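Local coordinates for protein OBCA, Oxalate Biosynthetic Component A (Burkholderia glumae, PDB 4NNB) that is a bacterial protein of the oxalate biosynthetic component A family, combining an N-terminal domain with a TIM-barrel-related domain that holds a magnesium ion and an oxaloacetate ion, at residues K176-E180 against A181-A185; I208-E211 against T212-M216; R493-W496 against E497-S500. All blocks are in the same frame, centred on the assembly; numbering follows the deposited sequence.

Contact 1 of 3, residues K176-E180 against A181-A185; sequences KNMEE and AGWIA
Met178 and Trp183 carry the tight half of this contact, where helix 172-180 ends and the chain turns into strand 184-185. The methionine leaves the backbone with CG anti to its carbonyl carbon (chi1 -74°), runs on extended and bends only at the thioether, which swings CE over one face of the indole. CE sits 4.2 Å from the centroid of the five-membered ring of Trp183, almost on the ring normal, a CH-pi contact; SD stays above the same ring but farther off, as a Met-aromatic contact. Nearer the backbone, Met178 CB packs against Trp183 CD1 at 3.7 Å. The edge of the indole is turned to the backbone, with Met178 O in the ring plane 3.2 Å from Trp183 CD1. The same oxygen accepts a hydrogen bond from Trp183 N (3.0 Å), holding the backbone of the tryptophan while its ring edge lies alongside. Leu159 touches both side chains, and Leu64 and Arg62 touch the indole, which buries the pair against the small antiparallel sheet.

The other side is looser. Glu180 is exposed, its chain extended beyond CG, and its CB lies near Ala181 N. Glu179 lays CG 3.4 Å from Trp183 O, while its carboxylate reaches on to a salt bridge from OE2 to Arg62. Between the two halves Gly182 N bonds to Glu179 O at 3.0 Å, from above the carbonyl plane. With its positive phi of 115°, Gly182 ends the helix in a Schellman motif, and Trp183 anchors the turn as the chain enters the sheet.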
loop_
_atom_site.group_PDB
_atom_site.type_symbol
_atom_site.label_atom_id
_atom_site.label_comp_id
_atom_site.label_asym_id
_atom_site.label_seq_id
_atom_site.Cartn_x
_atom_site.Cartn_y
_atom_site.Cartn_z
ATOM N N LYS A 176 -11.748 21.650 24.631
ATOM C CA LYS A 176 -12.252 23.016 24.638
ATOM C C LYS A 176 -11.613 23.884 23.545
ATOM O O LYS A 176 -12.322 24.603 22.841
ATOM C CB LYS A 176 -12.100 23.662 26.028
ATOM C CG LYS A 176 -13.126 23.149 27.061
ATOM C CD LYS A 176 -14.555 23.486 26.612
ATOM C CE LYS A 176 -15.607 23.120 27.660
ATOM N NZ LYS A 176 -16.866 23.922 27.460
ATOM N N ASN A 177 -10.288 23.831 23.411
ATOM C CA ASN A 177 -9.615 24.556 22.329
ATOM C C ASN A 177 -10.174 24.161 20.957
ATOM O O ASN A 177 -10.332 24.998 20.060
ATOM C CB ASN A 177 -8.112 24.273 22.325
ATOM C CG ASN A 177 -7.391 24.855 23.534
ATOM O OD1 ASN A 177 -7.957 25.638 24.299
ATOM N ND2 ASN A 177 -6.126 24.472 23.703
ATOM N N MET A 178 -10.456 22.875 20.799
ATOM C CA MET A 178 -10.997 22.372 19.541
ATOM C C MET A 178 -12.395 22.932 19.284
ATOM O O MET A 178 -12.718 23.367 18.170
ATOM C CB MET A 178 -11.023 20.838 19.558
ATOM C CG MET A 178 -9.638 20.199 19.397
ATOM S SD MET A 178 -9.661 18.422 19.709
ATOM C CE MET A 178 -10.782 17.853 18.427
ATOM N N GLU A 179 -13.231 22.921 20.315
ATOM C CA GLU A 179 -14.586 23.431 20.157
ATOM C C GLU A 179 -14.574 24.924 19.845
ATOM O O GLU A 179 -15.372 25.395 19.039
ATOM C CB GLU A 179 -15.446 23.069 21.370
ATOM C CG GLU A 179 -15.730 21.574 21.406
ATOM C CD GLU A 179 -16.207 21.075 22.751
ATOM O OE1 GLU A 179 -16.128 21.832 23.741
ATOM O OE2 GLU A 179 -16.649 19.911 22.816
ATOM N N GLU A 180 -13.642 25.663 20.440
ATOM C CA GLU A 180 -13.521 27.088 20.127
ATOM C C GLU A 180 -13.051 27.273 18.687
ATOM O O GLU A 180 -13.359 28.276 18.037
ATOM C CB GLU A 180 -12.551 27.783 21.083
ATOM C CG GLU A 180 -12.486 29.289 20.872
ATOM C CD GLU A 180 -11.285 29.940 21.538
ATOM O OE1 GLU A 180 -10.678 29.311 22.433
ATOM O OE2 GLU A 180 -10.946 31.084 21.163
ATOM N N ALA A 181 -12.301 26.295 18.187
ATOM C CA ALA A 181 -11.814 26.340 16.810
ATOM C C ALA A 181 -12.899 25.920 15.814
ATOM O O ALA A 181 -12.705 26.011 14.602
ATOM C CB ALA A 181 -10.568 25.469 16.652
ATOM N N GLY A 182 -14.034 25.445 16.316
ATOM C CA GLY A 182 -15.148 25.127 15.438
ATOM C C GLY A 182 -15.539 23.667 15.373
ATOM O O GLY A 182 -16.484 23.313 14.662
ATOM N N TRP A 183 -14.828 22.808 16.097
ATOM C CA TRP A 183 -15.225 21.404 16.155
ATOM C C TRP A 183 -16.545 21.295 16.919
ATOM O O TRP A 183 -16.631 21.691 18.086
ATOM C CB TRP A 183 -14.137 20.538 16.800
ATOM C CG TRP A 183 -12.895 20.423 15.949
ATOM C CD1 TRP A 183 -11.816 21.261 15.943
ATOM C CD2 TRP A 183 -12.614 19.402 14.980
ATOM N NE1 TRP A 183 -10.884 20.821 15.030
ATOM C CE2 TRP A 183 -11.355 19.684 14.427
ATOM C CE3 TRP A 183 -13.311 18.278 14.531
ATOM C CZ2 TRP A 183 -10.779 18.878 13.432
ATOM C CZ3 TRP A 183 -12.742 17.483 13.544
ATOM C CH2 TRP A 183 -11.492 17.785 13.010
ATOM N N ILE A 184 -17.572 20.764 16.263
ATOM C CA ILE A 184 -18.916 20.753 16.848
ATOM C C ILE A 184 -19.368 19.338 17.196
ATOM O O ILE A 184 -19.137 18.389 16.437
ATOM C CB ILE A 184 -19.940 21.447 15.911
ATOM C CG1 ILE A 184 -19.578 22.924 15.749
ATOM C CG2 ILE A 184 -21.350 21.335 16.445
ATOM C CD1 ILE A 184 -20.682 23.753 15.121
ATOM N N ALA A 185 -19.999 19.206 18.359
ATOM C CA ALA A 185 -20.557 17.938 18.832
ATOM C C ALA A 185 -21.544 17.325 17.835
ATOM O O ALA A 185 -22.374 18.027 17.260
ATOM C CB ALA A 185 -21.231 18.143 20.187
#

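Contact 2 of 3, residues I208-E211 against T212-M216; sequences ITEE and TIRSM
Thr209 and Ile213, one turn apart on helix 205-217, run alongside each other in the same direction, with Thr209 CG2 3.6 Å from Ile213 CD1. CG2 of the threonine is anti to its own backbone N; OG1 takes the other branch (chi1 -64°), back toward Pro205 O, to which it bonds. Both side chains face helix 255-268.

Glu210 and Arg214 are set differently. Their chains cross at a slant, and the planes of carboxylate and guanidinium are 52° apart. Glu210 OE2 rests on the aliphatic part of the arginine, 3.5 Å from Arg214 CG, and the charged ends do not meet: Glu210 OE1 forms its salt bridge with Arg268, while Arg214 turns to a cation-pi contact with Trp496.

Thr212 and Ser215 both fold their hydroxyls back onto the preceding turn. Thr212 OG1 donates to Ile208 O at 2.8 Å, and Ser215 OG to Glu211 O at 3.0 Å. In each case the backbone N of the same residue reaches that oxygen from the opposite face of the carbonyl plane, so two donors grip one acceptor. Glu211 bends at chi2 (65°), bringing OE2 to 3.1 Å from Ser215 OG and on to a hydrogen bond with Trp496 N. Ile208 and Thr212 pack on strand 222-229, consistent with a helix packed on the mainly parallel sheet of a TIM-barrel-type domain.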
loop_
_atom_site.group_PDB
_atom_site.type_symbol
_atom_site.label_atom_id
_atom_site.label_comp_id
_atom_site.label_asym_id
_atom_site.label_seq_id
_atom_site.Cartn_x
_atom_site.Cartn_y
_atom_site.Cartn_z
ATOM N N ILE A 208 -1.773 7.506 -11.945
ATOM C CA ILE A 208 -0.755 6.462 -11.888
ATOM C C ILE A 208 0.493 6.887 -12.658
ATOM O O ILE A 208 1.622 6.709 -12.184
ATOM C CB ILE A 208 -1.317 5.112 -12.405
ATOM C CG1 ILE A 208 -2.274 4.529 -11.364
ATOM C CG2 ILE A 208 -0.194 4.126 -12.744
ATOM C CD1 ILE A 208 -3.080 3.304 -11.859
ATOM N N THR A 209 0.290 7.463 -13.840
ATOM C CA THR A 209 1.409 7.974 -14.627
ATOM C C THR A 209 2.189 9.032 -13.848
ATOM O O THR A 209 3.417 8.978 -13.773
ATOM C CB THR A 209 0.932 8.579 -15.970
ATOM O OG1 THR A 209 0.340 7.553 -16.772
ATOM C CG2 THR A 209 2.099 9.186 -16.735
ATOM N N GLU A 210 1.478 9.986 -13.264
ATOM C CA GLU A 210 2.142 11.095 -12.575
ATOM C C GLU A 210 2.941 10.599 -11.373
ATOM O O GLU A 210 4.082 11.016 -11.168
ATOM C CB GLU A 210 1.127 12.168 -12.161
ATOM C CG GLU A 210 1.730 13.335 -11.380
ATOM C CD GLU A 210 2.720 14.138 -12.212
ATOM O OE1 GLU A 210 2.603 14.121 -13.457
ATOM O OE2 GLU A 210 3.614 14.790 -11.620
ATOM N N GLU A 211 2.370 9.667 -10.610
ATOM C CA GLU A 211 3.067 9.120 -9.439
ATOM C C GLU A 211 4.270 8.275 -9.835
ATOM O O GLU A 211 5.322 8.332 -9.185
ATOM C CB GLU A 211 2.101 8.324 -8.537
ATOM C CG GLU A 211 2.757 7.745 -7.297
ATOM C CD GLU A 211 3.265 8.830 -6.336
ATOM O OE1 GLU A 211 2.540 9.820 -6.104
ATOM O OE2 GLU A 211 4.386 8.685 -5.813
ATOM N N THR A 212 4.125 7.503 -10.914
ATOM C CA THR A 212 5.237 6.716 -11.446
ATOM C C THR A 212 6.430 7.616 -11.783
ATOM O O THR A 212 7.570 7.346 -11.395
ATOM C CB THR A 212 4.805 5.935 -12.726
ATOM O OG1 THR A 212 3.795 4.979 -12.371
ATOM C CG2 THR A 212 5.981 5.207 -13.346
ATOM N N ILE A 213 6.163 8.677 -12.527
ATOM C CA ILE A 213 7.214 9.618 -12.906
ATOM C C ILE A 213 7.829 10.327 -11.696
ATOM O O ILE A 213 9.056 10.402 -11.578
ATOM C CB ILE A 213 6.685 10.620 -13.930
ATOM C CG1 ILE A 213 6.501 9.899 -15.263
ATOM C CG2 ILE A 213 7.674 11.783 -14.106
ATOM C CD1 ILE A 213 5.421 10.475 -16.084
ATOM N N ARG A 214 6.991 10.822 -10.790
ATOM C CA ARG A 214 7.513 11.421 -9.562
ATOM C C ARG A 214 8.341 10.443 -8.743
ATOM O O ARG A 214 9.385 10.812 -8.213
ATOM C CB ARG A 214 6.386 11.996 -8.701
ATOM C CG ARG A 214 5.633 13.127 -9.370
ATOM C CD ARG A 214 5.251 14.159 -8.345
ATOM N NE ARG A 214 6.411 14.582 -7.565
ATOM C CZ ARG A 214 6.336 15.290 -6.446
ATOM N NH1 ARG A 214 7.440 15.619 -5.795
ATOM N NH2 ARG A 214 5.155 15.663 -5.974
ATOM N N SER A 215 7.877 9.200 -8.625
ATOM C CA SER A 215 8.628 8.191 -7.878
ATOM C C SER A 215 10.000 7.912 -8.486
ATOM O O SER A 215 11.003 7.788 -7.764
ATOM C CB SER A 215 7.820 6.888 -7.760
ATOM O OG SER A 215 6.770 7.058 -6.825
ATOM N N MET A 216 10.048 7.801 -9.807
ATOM C CA MET A 216 11.321 7.610 -10.499
ATOM C C MET A 216 12.253 8.804 -10.277
ATOM O O MET A 216 13.456 8.640 -10.069
ATOM C CB MET A 216 11.097 7.455 -11.996
ATOM C CG MET A 216 10.672 6.072 -12.439
ATOM S SD MET A 216 10.554 6.169 -14.219
ATOM C CE MET A 216 12.267 6.409 -14.652
#

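Contact 3 of 3, residues R493-W496 against E497-S500; sequences RGTW and EQVS
Glu497 packs on one face of the indole of Trp496 and reaches back to the backbone of Arg493, just ahead of helix 495-507. Its CB starts the contact, 3.9 Å from the centroid of the six-membered ring of Trp496 and over that face, a CH-pi contact between neighbours in sequence. The same CB lies 3.5 Å from Gly494 O. CG is anti to the backbone N (chi1 -177°), and the chain stays extended, which carries it back past the start of the helix. CD comes within 4.0 Å of Arg493 CG. At the tip the two oxygens part company: OE2 accepts a nearly straight hydrogen bond of 2.8 Å from Arg493 N, met on its anti side and 31° out of the carboxylate plane, while OE1 forms a salt bridge with Arg490.

The helix begins right after Gly494, the N-cap residue, whose carbonyl oxygen accepts weak bonds from Glu497 N and Gln498 N. The first firm i to i+4 bond is Val499 N to Thr495 O, 2.9 Å. Trp496 can cover Glu497 because its CG sits between the backbone N and the carbonyl carbon (chi1 66°), which brings the indole forward over Glu497. At the ring edge, near its plane, Ser500 OG lies 4.0 Å from Trp496 CE3. On another side of the helix, Thr495 CG2 meets Val499 CG2 at 4.0 Å, and both residues touch Ala10 of strand 5-10.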
loop_
_atom_site.group_PDB
_atom_site.type_symbol
_atom_site.label_atom_id
_atom_site.label_comp_id
_atom_site.label_asym_id
_atom_site.label_seq_id
_atom_site.Cartn_x
_atom_site.Cartn_y
_atom_site.Cartn_z
ATOM N N ARG A 493 2.793 11.683 1.710
ATOM C CA ARG A 493 2.215 12.534 0.676
ATOM C C ARG A 493 2.149 11.804 -0.670
ATOM O O ARG A 493 1.526 12.277 -1.624
ATOM C CB ARG A 493 3.034 13.815 0.526
ATOM C CG ARG A 493 3.041 14.698 1.766
ATOM C CD ARG A 493 2.684 16.113 1.394
ATOM N NE ARG A 493 1.258 16.227 1.091
ATOM C CZ ARG A 493 0.754 17.088 0.215
ATOM N NH1 ARG A 493 1.562 17.897 -0.452
ATOM N NH2 ARG A 493 -0.556 17.138 0.005
ATOM N N GLY A 494 2.808 10.654 -0.747
ATOM C CA GLY A 494 2.856 9.890 -1.975
ATOM C C GLY A 494 3.923 8.818 -1.880
ATOM O O GLY A 494 4.748 8.831 -0.960
ATOM N N THR A 495 3.888 7.867 -2.810
ATOM C CA THR A 495 4.961 6.888 -2.905
ATOM C C THR A 495 6.295 7.595 -3.134
ATOM O O THR A 495 7.309 7.207 -2.563
ATOM C CB THR A 495 4.679 5.844 -4.021
ATOM O OG1 THR A 495 3.560 5.026 -3.621
ATOM C CG2 THR A 495 5.883 4.962 -4.243
ATOM N N TRP A 496 6.295 8.652 -3.941
ATOM C CA TRP A 496 7.538 9.392 -4.182
ATOM C C TRP A 496 8.185 9.862 -2.867
ATOM O O TRP A 496 9.411 9.898 -2.747
ATOM C CB TRP A 496 7.289 10.585 -5.110
ATOM C CG TRP A 496 6.413 11.627 -4.490
ATOM C CD1 TRP A 496 5.059 11.758 -4.638
ATOM C CD2 TRP A 496 6.829 12.685 -3.611
ATOM N NE1 TRP A 496 4.610 12.831 -3.899
ATOM C CE2 TRP A 496 5.675 13.415 -3.265
ATOM C CE3 TRP A 496 8.063 13.078 -3.083
ATOM C CZ2 TRP A 496 5.721 14.518 -2.405
ATOM C CZ3 TRP A 496 8.106 14.175 -2.228
ATOM C CH2 TRP A 496 6.946 14.880 -1.902
ATOM N N GLU A 497 7.368 10.206 -1.877
ATOM C CA GLU A 497 7.929 10.675 -0.611
ATOM C C GLU A 497 8.618 9.530 0.126
ATOM O O GLU A 497 9.715 9.701 0.671
ATOM C CB GLU A 497 6.872 11.351 0.272
ATOM C CG GLU A 497 7.477 11.904 1.563
ATOM C CD GLU A 497 6.503 12.725 2.365
ATOM O OE1 GLU A 497 6.873 13.841 2.766
ATOM O OE2 GLU A 497 5.368 12.251 2.609
ATOM N N GLN A 498 7.988 8.357 0.114
ATOM C CA GLN A 498 8.584 7.164 0.711
ATOM C C GLN A 498 9.872 6.774 0.007
ATOM O O GLN A 498 10.833 6.360 0.656
ATOM C CB GLN A 498 7.568 6.012 0.720
ATOM C CG GLN A 498 6.311 6.376 1.532
ATOM C CD GLN A 498 5.140 5.434 1.293
ATOM O OE1 GLN A 498 4.935 4.942 0.176
ATOM N NE2 GLN A 498 4.371 5.173 2.343
ATOM N N VAL A 499 9.893 6.931 -1.315
ATOM C CA VAL A 499 11.100 6.705 -2.100
ATOM C C VAL A 499 12.244 7.656 -1.684
ATOM O O VAL A 499 13.376 7.208 -1.485
ATOM C CB VAL A 499 10.814 6.840 -3.614
ATOM C CG1 VAL A 499 12.104 6.773 -4.418
ATOM C CG2 VAL A 499 9.837 5.741 -4.084
ATOM N N SER A 500 11.942 8.953 -1.557
ATOM C CA SER A 500 12.951 9.959 -1.185
ATOM C C SER A 500 13.565 9.635 0.158
ATOM O O SER A 500 14.778 9.716 0.323
ATOM C CB SER A 500 12.347 11.370 -1.123
ATOM O OG SER A 500 11.800 11.746 -2.367
#

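How the contacts relate
The contacts come in the order 1, 2, 3 along the chain. Contact 1 stands apart: its centre is 39 Å from that of contact 2 and 33 Å from that of contact 3, and it joins helix 172-180 to the three-stranded antiparallel sheet. Contacts 2 and 3 are far apart in sequence but adjacent in space, with centres 10 Å apart. Helices 205-217 and 495-507 meet there, beside strands 222-229 and 5-10 of the large mixed sheet. Polar and apolar contacts join the N-terminal turn of helix 495-507 to helix 205-217, and the side chains of Ile208 and Thr495 each lie about 12 Å from the magnesium ion.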